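Local structure of putative PAS/PAC sensor protein (Nakamurella multipartita DSM 44233, 6HMJ) at residues Ala245-Pro257 with Gly338-Val350. The protein senses blue light through a flavin-binding LOV domain and probably binds RNA to regulate translation. Sequence-based numbering, arbitrary orientation.
Sequences ASVAITVADVTAP and GRVTHYIGYQLDV. With FMN (flavin mononucleotide), chain E.
The carboxylate of Asp-253 stacks over one face of the His-342 ring, their planes 23° apart and OD1 displaced toward the ring's rim. Asp-253 CG sits anti to the backbone N, which carries the carboxylate over the imidazole; a water joins OD2 to His-342 NE2, while OD1 closes an Asx turn by accepting from Thr-255 N at 2.8 Å. Over one face of the Arg-339 guanidinium lies Thr-255 OG1, 3.2 Å from Arg-339 NH2 but too poorly angled for a hydrogen bond.

The third flat group is the amide of Gln-347: its NE2 donates to Thr-250 OG1 at 3.0 Å, nearly in the amide plane, and reaches FMN N5 only weakly. The chain bends at chi2 (84°), which sets the amide beside the N5/O4 edge of the flavin, with Gln-347 CG 3.3 Å from FMN O4. Thr-250 OG1 donates to Gly-345 O at 3.1 Å from above the carbonyl plane, whereas Thr-250 N meets the same oxygen in plane. A valine at Thr-250 would probably leave the Gln-347 amide without its acceptor and freer to turn beside the flavin. A CB on Gly-345 would clash with FMN C6.

Strands 250-253 and 340-346 run antiparallel, 155° between their directions, with Ala-252 N to Tyr-343 O at 2.9 Å among the ladder bonds. They are adjacent inner strands of the antiparallel PAS sheet: Thr-250, Ala-252 and Tyr-343 face the flavin side, where Phe-268 of helix 266-272 packs on Thr-250, while His-342 and Ile-344 meet Ile-237 and Arg-240 of the second subunit. Strands 261-264 and 323-334 flank the pair.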
ATOM      1  N   ALA A 245     -29.348 -17.616 -18.869  1.00 52.61           N
ATOM      2  CA  ALA A 245     -27.931 -17.344 -19.068  1.00 51.80           C
ATOM      3  C   ALA A 245     -27.516 -16.117 -18.266  1.00 52.61           C
ATOM      4  O   ALA A 245     -28.260 -15.137 -18.170  1.00 51.65           O
ATOM      5  CB  ALA A 245     -27.630 -17.132 -20.551  1.00 49.75           C
ATOM      6  N   SER A 246     -26.311 -16.176 -17.689  1.00 54.45           N
ATOM      7  CA  SER A 246     -25.830 -15.120 -16.807  1.00 51.60           C
ATOM      8  C   SER A 246     -25.350 -13.876 -17.543  1.00 49.00           C
ATOM      9  O   SER A 246     -25.118 -12.853 -16.891  1.00 50.08           O
ATOM     10  CB  SER A 246     -24.687 -15.644 -15.935  1.00 53.38           C
ATOM     11  OG  SER A 246     -23.657 -16.210 -16.725  1.00 53.21           O
ATOM     12  N   VAL A 247     -25.203 -13.926 -18.863  1.00 46.87           N
ATOM     13  CA  VAL A 247     -24.755 -12.772 -19.629  1.00 48.02           C
ATOM     14  C   VAL A 247     -25.934 -12.235 -20.433  1.00 48.18           C
ATOM     15  O   VAL A 247     -26.899 -12.946 -20.732  1.00 50.49           O
ATOM     16  CB  VAL A 247     -23.561 -13.101 -20.553  1.00 48.24           C
ATOM     17  CG1 VAL A 247     -22.360 -13.521 -19.731  1.00 48.45           C
ATOM     18  CG2 VAL A 247     -23.927 -14.185 -21.559  1.00 49.18           C
ATOM     19  N   ALA A 248     -25.840 -10.959 -20.797  1.00 47.37           N
ATOM     20  CA  ALA A 248     -26.965 -10.278 -21.420  1.00 47.29           C
ATOM     21  C   ALA A 248     -27.156 -10.752 -22.852  1.00 47.31           C
ATOM     22  O   ALA A 248     -26.190 -10.939 -23.598  1.00 47.87           O
ATOM     23  CB  ALA A 248     -26.751  -8.764 -21.398  1.00 47.70           C
ATOM     24  N   ILE A 249     -28.417 -10.949 -23.231  1.00 46.37           N
ATOM     25  CA  ILE A 249     -28.789 -11.324 -24.588  1.00 47.22           C
ATOM     26  C   ILE A 249     -29.923 -10.411 -25.035  1.00 46.13           C
ATOM     27  O   ILE A 249     -30.898 -10.218 -24.300  1.00 45.04           O
ATOM     28  CB  ILE A 249     -29.215 -12.803 -24.673  1.00 49.87           C
ATOM     29  CG1 ILE A 249     -28.093 -13.704 -24.144  1.00 50.49           C
ATOM     30  CG2 ILE A 249     -29.588 -13.173 -26.114  1.00 49.24           C
ATOM     31  CD1 ILE A 249     -28.446 -15.173 -24.105  1.00 50.62           C
ATOM     32  N   THR A 250     -29.787  -9.841 -26.230  1.00 46.40           N
ATOM     33  CA  THR A 250     -30.812  -8.982 -26.800  1.00 46.48           C
ATOM     34  C   THR A 250     -30.970  -9.305 -28.279  1.00 47.09           C
ATOM     35  O   THR A 250     -30.021  -9.737 -28.943  1.00 47.90           O
ATOM     36  CB  THR A 250     -30.473  -7.496 -26.620  1.00 44.39           C
ATOM     37  OG1 THR A 250     -29.173  -7.231 -27.161  1.00 44.47           O
ATOM     38  CG2 THR A 250     -30.495  -7.118 -25.147  1.00 41.81           C
ATOM     39  N   VAL A 251     -32.180  -9.098 -28.786  1.00 46.28           N
ATOM     40  CA  VAL A 251     -32.483  -9.295 -30.199  1.00 47.77           C
ATOM     41  C   VAL A 251     -33.183  -8.048 -30.720  1.00 48.29           C
ATOM     42  O   VAL A 251     -34.096  -7.523 -30.070  1.00 47.79           O
ATOM     43  CB  VAL A 251     -33.356 -10.541 -30.438  1.00 48.22           C
ATOM     44  CG1 VAL A 251     -33.570 -10.757 -31.932  1.00 48.65           C
ATOM     45  CG2 VAL A 251     -32.725 -11.772 -29.798  1.00 48.07           C
ATOM     46  N   ALA A 252     -32.757  -7.583 -31.887  1.00 49.47           N
ATOM     47  CA  ALA A 252     -33.366  -6.442 -32.550  1.00 49.93           C
ATOM     48  C   ALA A 252     -33.877  -6.881 -33.914  1.00 52.27           C
ATOM     49  O   ALA A 252     -33.231  -7.676 -34.605  1.00 52.59           O
ATOM     50  CB  ALA A 252     -32.372  -5.291 -32.705  1.00 48.46           C
ATOM     51  N   ASP A 253     -35.037  -6.358 -34.294  1.00 54.14           N
ATOM     52  CA  ASP A 253     -35.662  -6.653 -35.581  1.00 56.08           C
ATOM     53  C   ASP A 253     -35.274  -5.559 -36.568  1.00 58.36           C
ATOM     54  O   ASP A 253     -35.820  -4.454 -36.533  1.00 59.81           O
ATOM     55  CB  ASP A 253     -37.177  -6.760 -35.427  1.00 56.64           C
ATOM     56  CG  ASP A 253     -37.870  -7.140 -36.717  1.00 59.75           C
ATOM     57  OD1 ASP A 253     -37.197  -7.187 -37.765  1.00 61.30           O
ATOM     58  OD2 ASP A 253     -39.092  -7.396 -36.679  1.00 61.46           O
ATOM     59  N   VAL A 254     -34.327  -5.870 -37.460  1.00 59.60           N
ATOM     60  CA  VAL A 254     -33.870  -4.889 -38.443  1.00 62.41           C
ATOM     61  C   VAL A 254     -34.803  -4.798 -39.637  1.00 66.19           C
ATOM     62  O   VAL A 254     -34.521  -4.039 -40.574  1.00 70.18           O
ATOM     63  CB  VAL A 254     -32.437  -5.198 -38.922  1.00 62.58           C
ATOM     64  CG1 VAL A 254     -31.450  -5.020 -37.769  1.00 59.15           C
ATOM     65  CG2 VAL A 254     -32.342  -6.605 -39.495  1.00 63.04           C
ATOM     66  N   THR A 255     -35.900  -5.556 -39.638  1.00 66.23           N
ATOM     67  CA  THR A 255     -36.954  -5.390 -40.629  1.00 67.35           C
ATOM     68  C   THR A 255     -37.947  -4.306 -40.232  1.00 67.18           C
ATOM     69  O   THR A 255     -38.678  -3.806 -41.093  1.00 70.78           O
ATOM     70  CB  THR A 255     -37.694  -6.723 -40.825  1.00 66.78           C
ATOM     71  OG1 THR A 255     -36.864  -7.630 -41.561  1.00 67.23           O
ATOM     72  CG2 THR A 255     -39.017  -6.532 -41.561  1.00 72.63           C
ATOM     73  N   ALA A 256     -37.984  -3.933 -38.956  1.00 63.53           N
ATOM     74  CA  ALA A 256     -38.885  -2.912 -38.449  1.00 67.13           C
ATOM     75  C   ALA A 256     -38.202  -1.551 -38.415  1.00 69.70           C
ATOM     76  O   ALA A 256     -36.970  -1.458 -38.395  1.00 69.56           O
ATOM     77  CB  ALA A 256     -39.363  -3.295 -37.050  1.00 65.83           C
ATOM     78  N   PRO A 257     -38.976  -0.466 -38.396  1.00 71.64           N
ATOM     79  CA  PRO A 257     -38.366   0.872 -38.437  1.00 71.38           C
ATOM     80  C   PRO A 257     -37.571   1.168 -37.174  1.00 65.67           C
ATOM     81  O   PRO A 257     -38.057   0.979 -36.057  1.00 63.57           O
ATOM     82  CB  PRO A 257     -39.569   1.812 -38.588  1.00 75.09           C
ATOM     83  CG  PRO A 257     -40.743   1.033 -38.106  1.00 75.73           C
ATOM     84  CD  PRO A 257     -40.450  -0.409 -38.391  1.00 74.12           C
ATOM     85  N   GLY A 338     -31.638 -15.986 -47.028  1.00 93.62           N
ATOM     86  CA  GLY A 338     -30.386 -15.281 -46.855  1.00 94.03           C
ATOM     87  C   GLY A 338     -30.524 -13.839 -46.428  1.00 91.48           C
ATOM     88  O   GLY A 338     -29.518 -13.121 -46.400  1.00 92.18           O
ATOM     89  N   ARG A 339     -31.732 -13.393 -46.098  1.00 89.64           N
ATOM     90  CA  ARG A 339     -31.986 -12.016 -45.701  1.00 86.50           C
ATOM     91  C   ARG A 339     -31.724 -11.843 -44.212  1.00 82.11           C
ATOM     92  O   ARG A 339     -32.189 -12.647 -43.399  1.00 81.26           O
ATOM     93  CB  ARG A 339     -33.436 -11.649 -46.024  1.00 88.10           C
ATOM     94  CG  ARG A 339     -33.876 -10.257 -45.594  1.00 87.90           C
ATOM     95  CD  ARG A 339     -35.394 -10.189 -45.542  1.00 89.06           C
ATOM     96  NE  ARG A 339     -35.893  -8.850 -45.250  1.00 90.03           N
ATOM     97  CZ  ARG A 339     -37.151  -8.580 -44.915  1.00 89.82           C
ATOM     98  NH1 ARG A 339     -38.043  -9.559 -44.819  1.00 90.71           N
ATOM     99  NH2 ARG A 339     -37.519  -7.331 -44.668  1.00 88.26           N
ATOM    100  N   VAL A 340     -30.988 -10.791 -43.860  1.00 78.28           N
ATOM    101  CA  VAL A 340     -30.766 -10.462 -42.455  1.00 73.87           C
ATOM    102  C   VAL A 340     -32.061  -9.871 -41.910  1.00 69.38           C
ATOM    103  O   VAL A 340     -32.442  -8.753 -42.269  1.00 71.27           O
ATOM    104  CB  VAL A 340     -29.596  -9.490 -42.278  1.00 74.60           C
ATOM    105  CG1 VAL A 340     -29.394  -9.173 -40.801  1.00 72.52           C
ATOM    106  CG2 VAL A 340     -28.322 -10.064 -42.876  1.00 78.09           C
ATOM    107  N   THR A 341     -32.736 -10.614 -41.041  1.00 67.08           N
ATOM    108  CA  THR A 341     -33.983 -10.153 -40.446  1.00 63.32           C
ATOM    109  C   THR A 341     -33.815  -9.662 -39.013  1.00 60.09           C
ATOM    110  O   THR A 341     -34.529  -8.742 -38.606  1.00 59.35           O
ATOM    111  CB  THR A 341     -35.043 -11.261 -40.506  1.00 63.35           C
ATOM    112  OG1 THR A 341     -34.736 -12.292 -39.565  1.00 63.43           O
ATOM    113  CG2 THR A 341     -35.106 -11.868 -41.890  1.00 65.13           C
ATOM    114  N   HIS A 342     -32.884 -10.232 -38.245  1.00 58.94           N
ATOM    115  CA  HIS A 342     -32.620  -9.786 -36.884  1.00 57.14           C
ATOM    116  C   HIS A 342     -31.116  -9.661 -36.650  1.00 58.23           C
ATOM    117  O   HIS A 342     -30.292 -10.057 -37.480  1.00 60.24           O
ATOM    118  CB  HIS A 342     -33.207 -10.739 -35.827  1.00 56.87           C
ATOM    119  CG  HIS A 342     -34.701 -10.824 -35.838  1.00 52.93           C
ATOM    120  ND1 HIS A 342     -35.403 -11.481 -36.825  1.00 57.21           N
ATOM    121  CD2 HIS A 342     -35.628 -10.337 -34.979  1.00 54.32           C
ATOM    122  CE1 HIS A 342     -36.696 -11.400 -36.571  1.00 54.42           C
ATOM    123  NE2 HIS A 342     -36.860 -10.708 -35.457  1.00 55.16           N
ATOM    124  N   TYR A 343     -30.778  -9.084 -35.498  1.00 54.39           N
ATOM    125  CA  TYR A 343     -29.418  -9.027 -34.981  1.00 53.93           C
ATOM    126  C   TYR A 343     -29.462  -9.413 -33.511  1.00 51.23           C
ATOM    127  O   TYR A 343     -30.393  -9.034 -32.793  1.00 49.26           O
ATOM    128  CB  TYR A 343     -28.800  -7.623 -35.123  1.00 55.01           C
ATOM    129  CG  TYR A 343     -27.772  -7.483 -36.230  1.00 57.21           C
ATOM    130  CD1 TYR A 343     -28.155  -7.154 -37.523  1.00 58.77           C
ATOM    131  CD2 TYR A 343     -26.420  -7.665 -35.975  1.00 56.79           C
ATOM    132  CE1 TYR A 343     -27.221  -7.019 -38.531  1.00 60.49           C
ATOM    133  CE2 TYR A 343     -25.479  -7.532 -36.977  1.00 58.47           C
ATOM    134  CZ  TYR A 343     -25.887  -7.207 -38.254  1.00 60.75           C
ATOM    135  OH  TYR A 343     -24.962  -7.073 -39.263  1.00 62.93           O
ATOM    136  N   ILE A 344     -28.468 -10.171 -33.065  1.00 52.76           N
ATOM    137  CA  ILE A 344     -28.336 -10.538 -31.661  1.00 52.02           C
ATOM    138  C   ILE A 344     -27.205  -9.718 -31.059  1.00 52.20           C
ATOM    139  O   ILE A 344     -26.163  -9.517 -31.696  1.00 51.29           O
ATOM    140  CB  ILE A 344     -28.076 -12.045 -31.476  1.00 52.69           C
ATOM    141  CG1 ILE A 344     -29.096 -12.866 -32.267  1.00 52.84           C
ATOM    142  CG2 ILE A 344     -28.139 -12.410 -29.993  1.00 52.18           C
ATOM    143  CD1 ILE A 344     -28.814 -14.350 -32.262  1.00 54.00           C
ATOM    144  N   GLY A 345     -27.418  -9.236 -29.844  1.00 54.11           N
ATOM    145  CA  GLY A 345     -26.414  -8.466 -29.124  1.00 55.77           C
ATOM    146  C   GLY A 345     -26.114  -9.110 -27.784  1.00 56.43           C
ATOM    147  O   GLY A 345     -27.029  -9.528 -27.074  1.00 57.01           O
ATOM    148  N   TYR A 346     -24.829  -9.184 -27.448  1.00 55.32           N
ATOM    149  CA  TYR A 346     -24.360  -9.786 -26.200  1.00 55.70           C
ATOM    150  C   TYR A 346     -23.545  -8.734 -25.454  1.00 56.23           C
ATOM    151  O   TYR A 346     -22.345  -8.591 -25.690  1.00 58.91           O
ATOM    152  CB  TYR A 346     -23.527 -11.044 -26.467  1.00 56.73           C
ATOM    153  CG  TYR A 346     -24.131 -11.977 -27.487  1.00 59.60           C
ATOM    154  CD1 TYR A 346     -23.964 -11.748 -28.846  1.00 61.67           C
ATOM    155  CD2 TYR A 346     -24.864 -13.090 -27.093  1.00 60.61           C
ATOM    156  CE1 TYR A 346     -24.514 -12.595 -29.784  1.00 63.94           C
ATOM    157  CE2 TYR A 346     -25.418 -13.945 -28.024  1.00 62.26           C
ATOM    158  CZ  TYR A 346     -25.241 -13.692 -29.368  1.00 65.08           C
ATOM    159  OH  TYR A 346     -25.790 -14.540 -30.304  1.00 68.27           O
ATOM    160  N   GLN A 347     -24.190  -8.011 -24.543  1.00 55.22           N
ATOM    161  CA  GLN A 347     -23.521  -6.946 -23.815  1.00 54.98           C
ATOM    162  C   GLN A 347     -22.711  -7.518 -22.657  1.00 54.65           C
ATOM    163  O   GLN A 347     -23.154  -8.439 -21.963  1.00 54.85           O
ATOM    164  CB  GLN A 347     -24.537  -5.932 -23.290  1.00 55.74           C
ATOM    165  CG  GLN A 347     -25.307  -5.192 -24.377  1.00 56.81           C
ATOM    166  CD  GLN A 347     -26.513  -5.963 -24.894  1.00 58.64           C
ATOM    167  OE1 GLN A 347     -26.762  -7.102 -24.497  1.00 59.62           O
ATOM    168  NE2 GLN A 347     -27.274  -5.333 -25.779  1.00 57.84           N
ATOM    169  N   LEU A 348     -21.513  -6.965 -22.459  1.00 52.98           N
ATOM    170  CA  LEU A 348     -20.602  -7.402 -21.407  1.00 51.05           C
ATOM    171  C   LEU A 348     -20.006  -6.181 -20.727  1.00 51.01           C
ATOM    172  O   LEU A 348     -19.504  -5.275 -21.401  1.00 52.04           O
ATOM    173  CB  LEU A 348     -19.476  -8.281 -21.966  1.00 49.75           C
ATOM    174  CG  LEU A 348     -19.876  -9.650 -22.514  1.00 50.73           C
ATOM    175  CD1 LEU A 348     -18.719 -10.267 -23.275  1.00 52.50           C
ATOM    176  CD2 LEU A 348     -20.322 -10.574 -21.387  1.00 49.21           C
ATOM    177  N   ASP A 349     -20.067  -6.159 -19.399  1.00 50.23           N
ATOM    178  CA  ASP A 349     -19.404  -5.121 -18.616  1.00 48.35           C
ATOM    179  C   ASP A 349     -17.927  -5.483 -18.506  1.00 46.94           C
ATOM    180  O   ASP A 349     -17.557  -6.397 -17.760  1.00 47.91           O
ATOM    181  CB  ASP A 349     -20.049  -4.995 -17.241  1.00 49.07           C
ATOM    182  CG  ASP A 349     -19.452  -3.872 -16.419  1.00 50.10           C
ATOM    183  OD1 ASP A 349     -18.508  -3.215 -16.909  1.00 51.19           O
ATOM    184  OD2 ASP A 349     -19.927  -3.641 -15.288  1.00 51.09           O
ATOM    185  N   VAL A 350     -17.084  -4.772 -19.252  1.00 44.11           N
ATOM    186  CA  VAL A 350     -15.654  -5.053 -19.284  1.00 45.16           C
ATOM    187  C   VAL A 350     -14.896  -3.874 -18.687  1.00 46.85           C
ATOM    188  O   VAL A 350     -13.763  -3.580 -19.086  1.00 47.88           O
ATOM    189  CB  VAL A 350     -15.182  -5.354 -20.717  1.00 43.49           C
ATOM    190  CG1 VAL A 350     -15.874  -6.600 -21.241  1.00 43.17           C
ATOM    191  CG2 VAL A 350     -15.442  -4.172 -21.636  1.00 44.20           C
TER
HETATM  192  N1  FMN E 400     -25.453   0.389 -28.760  1.00 54.27           N
HETATM  193  C2  FMN E 400     -24.994   0.676 -27.522  1.00 55.54           C
HETATM  194  O2  FMN E 400     -24.463   1.788 -27.315  1.00 55.91           O
HETATM  195  N3  FMN E 400     -25.086  -0.190 -26.498  1.00 56.68           N
HETATM  196  C4  FMN E 400     -25.635  -1.401 -26.625  1.00 55.55           C
HETATM  197  O4  FMN E 400     -25.703  -2.179 -25.649  1.00 54.19           O
HETATM  198  C4A FMN E 400     -26.164  -1.795 -27.947  1.00 55.94           C
HETATM  199  N5  FMN E 400     -26.735  -2.996 -28.159  1.00 56.31           N
HETATM  200  C5A FMN E 400     -27.208  -3.324 -29.383  1.00 56.24           C
HETATM  201  C6  FMN E 400     -27.787  -4.576 -29.566  1.00 54.91           C
HETATM  202  C7  FMN E 400     -28.286  -4.943 -30.807  1.00 53.70           C
HETATM  203  C7M FMN E 400     -28.913  -6.300 -30.983  1.00 53.77           C
HETATM  204  C8  FMN E 400     -28.190  -3.994 -31.949  1.00 53.99           C
HETATM  205  C8M FMN E 400     -28.713  -4.353 -33.314  1.00 54.53           C
HETATM  206  C9  FMN E 400     -27.608  -2.748 -31.770  1.00 54.25           C
HETATM  207  C9A FMN E 400     -27.109  -2.368 -30.528  1.00 55.01           C
HETATM  208  N10 FMN E 400     -26.511  -1.098 -30.314  1.00 55.41           N
HETATM  209  C10 FMN E 400     -26.031  -0.800 -29.031  1.00 55.54           C
HETATM  210  C1' FMN E 400     -26.347  -0.085 -31.362  1.00 54.57           C
HETATM  211  C2' FMN E 400     -27.490   0.910 -31.331  1.00 53.95           C
HETATM  212  O2' FMN E 400     -28.717   0.264 -30.982  1.00 54.58           O
HETATM  213  C3' FMN E 400     -27.623   1.550 -32.699  1.00 54.01           C
HETATM  214  O3' FMN E 400     -27.868   0.521 -33.671  1.00 55.02           O
HETATM  215  C4' FMN E 400     -26.382   2.317 -33.127  1.00 53.69           C
HETATM  216  O4' FMN E 400     -26.074   3.333 -32.172  1.00 51.35           O
HETATM  217  C5' FMN E 400     -26.684   2.889 -34.504  1.00 55.89           C
HETATM  218  O5' FMN E 400     -26.370   4.273 -34.587  1.00 56.32           O
HETATM  219  P   FMN E 400     -27.557   5.351 -34.503  1.00 54.86           P
HETATM  220  O1P FMN E 400     -26.810   6.656 -34.605  1.00 58.79           O
HETATM  221  O2P FMN E 400     -28.428   5.018 -35.692  1.00 56.76           O
HETATM  222  O3P FMN E 400     -28.247   5.077 -33.189  1.00 55.61           O
HETATM  223  O   HOH W   1     -23.651  -9.324 -19.418  1.00 41.34           O
HETATM  224  O   HOH W   2     -23.216 -11.260 -23.254  1.00 46.54           O
HETATM  225  O   HOH W   3     -39.139  -9.549 -35.010  1.00 50.81           O